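Local coordinates for protein beta-xylosidase (Uncultured organism, PDB 4MLG) that probably hydrolyses 1,4-beta-xylooligosaccharides, releasing xylose from their non-reducing ends, as a calcium-bearing beta-propeller glycosidase of family 43, at residues F108-V112 with P128-S134. Sequence-based numbering, arbitrary orientation.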
loop_
_atom_site.group_PDB
_atom_site.type_symbol
_atom_site.label_atom_id
_atom_site.label_comp_id
_atom_site.label_asym_id
_atom_site.label_seq_id
_atom_site.Cartn_x
_atom_site.Cartn_y
_atom_site.Cartn_z
ATOM N N PHE A 108 1.763 3.441 -5.854
ATOM C CA PHE A 108 2.859 2.839 -6.607
ATOM C C PHE A 108 3.611 1.795 -5.792
ATOM O O PHE A 108 4.127 2.080 -4.712
ATOM C CB PHE A 108 3.821 3.903 -7.147
ATOM C CG PHE A 108 3.657 4.172 -8.618
ATOM C CD1 PHE A 108 3.939 3.185 -9.552
ATOM C CD2 PHE A 108 3.221 5.408 -9.069
ATOM C CE1 PHE A 108 3.785 3.425 -10.907
ATOM C CE2 PHE A 108 3.068 5.655 -10.423
ATOM C CZ PHE A 108 3.349 4.661 -11.341
ATOM N N ARG A 109 3.649 0.577 -6.321
ATOM C CA ARG A 109 4.390 -0.516 -5.710
ATOM C C ARG A 109 5.359 -1.068 -6.742
ATOM O O ARG A 109 5.326 -0.671 -7.908
ATOM C CB ARG A 109 3.441 -1.621 -5.243
ATOM C CG ARG A 109 2.382 -1.178 -4.244
ATOM C CD ARG A 109 3.002 -0.718 -2.934
ATOM N NE ARG A 109 2.006 -0.582 -1.875
ATOM C CZ ARG A 109 2.285 -0.216 -0.629
ATOM N NH1 ARG A 109 3.535 0.057 -0.279
ATOM N NH2 ARG A 109 1.315 -0.120 0.271
ATOM N N ILE A 110 6.223 -1.982 -6.313
ATOM C CA ILE A 110 7.180 -2.603 -7.219
ATOM C C ILE A 110 7.031 -4.119 -7.200
ATOM O O ILE A 110 7.119 -4.746 -6.145
ATOM C CB ILE A 110 8.626 -2.213 -6.865
ATOM C CG1 ILE A 110 8.822 -0.704 -7.027
ATOM C CG2 ILE A 110 9.617 -2.974 -7.738
ATOM C CD1 ILE A 110 10.210 -0.218 -6.667
ATOM N N GLY A 111 6.800 -4.703 -8.371
ATOM C CA GLY A 111 6.591 -6.135 -8.476
ATOM C C GLY A 111 7.749 -6.852 -9.141
ATOM O O GLY A 111 8.623 -6.217 -9.736
ATOM N N VAL A 112 7.752 -8.178 -9.041
ATOM C CA VAL A 112 8.817 -8.991 -9.616
ATOM C C VAL A 112 8.283 -9.969 -10.660
ATOM O O VAL A 112 7.309 -10.682 -10.416
ATOM C CB VAL A 112 9.571 -9.778 -8.528
ATOM C CG1 VAL A 112 10.629 -10.677 -9.152
ATOM C CG2 VAL A 112 10.202 -8.827 -7.526
ATOM N N PRO A 128 3.017 -7.477 -4.913
ATOM C CA PRO A 128 4.188 -6.603 -4.991
ATOM C C PRO A 128 5.154 -6.863 -3.841
ATOM O O PRO A 128 4.775 -7.490 -2.852
ATOM C CB PRO A 128 3.583 -5.203 -4.860
ATOM C CG PRO A 128 2.316 -5.412 -4.107
ATOM C CD PRO A 128 1.789 -6.726 -4.599
ATOM N N ILE A 129 6.387 -6.386 -3.981
ATOM C CA ILE A 129 7.401 -6.526 -2.943
ATOM C C ILE A 129 6.954 -5.857 -1.646
ATOM O O ILE A 129 6.479 -4.722 -1.656
ATOM C CB ILE A 129 8.743 -5.913 -3.392
ATOM C CG1 ILE A 129 9.256 -6.610 -4.654
ATOM C CG2 ILE A 129 9.778 -5.995 -2.280
ATOM C CD1 ILE A 129 10.568 -6.048 -5.170
ATOM N N LYS A 130 7.101 -6.568 -0.534
ATOM C CA LYS A 130 6.713 -6.048 0.771
ATOM C C LYS A 130 7.509 -4.799 1.135
ATOM O O LYS A 130 8.741 -4.810 1.118
ATOM C CB LYS A 130 6.905 -7.119 1.847
ATOM C CG LYS A 130 6.106 -8.388 1.606
ATOM C CD LYS A 130 6.492 -9.475 2.592
ATOM C CE LYS A 130 5.602 -10.696 2.433
ATOM N NZ LYS A 130 5.636 -11.242 1.049
ATOM N N GLY A 131 6.798 -3.723 1.459
ATOM C CA GLY A 131 7.431 -2.484 1.871
ATOM C C GLY A 131 7.787 -1.573 0.713
ATOM O O GLY A 131 8.179 -0.424 0.918
ATOM N N SER A 132 7.648 -2.086 -0.505
ATOM C CA SER A 132 8.007 -1.330 -1.701
ATOM C C SER A 132 7.086 -0.133 -1.916
ATOM O O SER A 132 5.901 -0.179 -1.583
ATOM C CB SER A 132 7.977 -2.234 -2.933
ATOM O OG SER A 132 6.680 -2.764 -3.141
ATOM N N TYR A 133 7.643 0.936 -2.472
ATOM C CA TYR A 133 6.874 2.136 -2.776
ATOM C C TYR A 133 7.566 2.956 -3.858
ATOM O O TYR A 133 8.692 2.648 -4.250
ATOM C CB TYR A 133 6.647 2.973 -1.514
ATOM C CG TYR A 133 7.904 3.525 -0.876
ATOM C CD1 TYR A 133 8.327 4.820 -1.141
ATOM C CD2 TYR A 133 8.657 2.759 0.007
ATOM C CE1 TYR A 133 9.466 5.336 -0.557
ATOM C CE2 TYR A 133 9.802 3.268 0.598
ATOM C CZ TYR A 133 10.201 4.558 0.311
ATOM O OH TYR A 133 11.335 5.076 0.893
ATOM N N SER A 134 6.882 3.992 -4.338
ATOM C CA SER A 134 7.384 4.830 -5.426
ATOM C C SER A 134 7.694 4.015 -6.684
ATOM O O SER A 134 7.128 2.940 -6.886
ATOM C CB SER A 134 8.604 5.642 -4.985
ATOM O OG SER A 134 8.950 6.605 -5.962
HETATM O O HOH W 1 3.855 4.526 -3.495
#
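I110 and S132 meet where a type II turn, I129 to S132, docks on strand 108-112. The I110 N-H points almost straight at S132 OG (3.3 Å), while I129 N gives a shorter bond to I110 O (2.8 Å). S132 holds its hydroxyl between its own N and carbonyl carbon (chi1 61°); a small hydroxyl thus stands in for a backbone acceptor, and S132 N closes the turn onto I129 O. Packing is tight at the V112 end of the strand, where V112 CG2 meets the CD1 end of I129 (3.7 Å), and P128 CB lies against R109 CB. R109 bends at chi2 (-64°), bringing NH1 to S132 O (2.7 Å) within the guanidinium plane. A leucine in its place would probably leave S132 O without this donor and D103 of the second subunit without its salt-bridge mate. The F108 end is looser, a water bridging F108 O and S134 N. At the turn, G131 accommodates the positive phi. Within the propeller, 108-115 pairs with 94-102 on one side and 123-124 on the other; the loop 128-134 carries on along the latter side and leads to strand 138-141 of the next sheet, at the subunit interface.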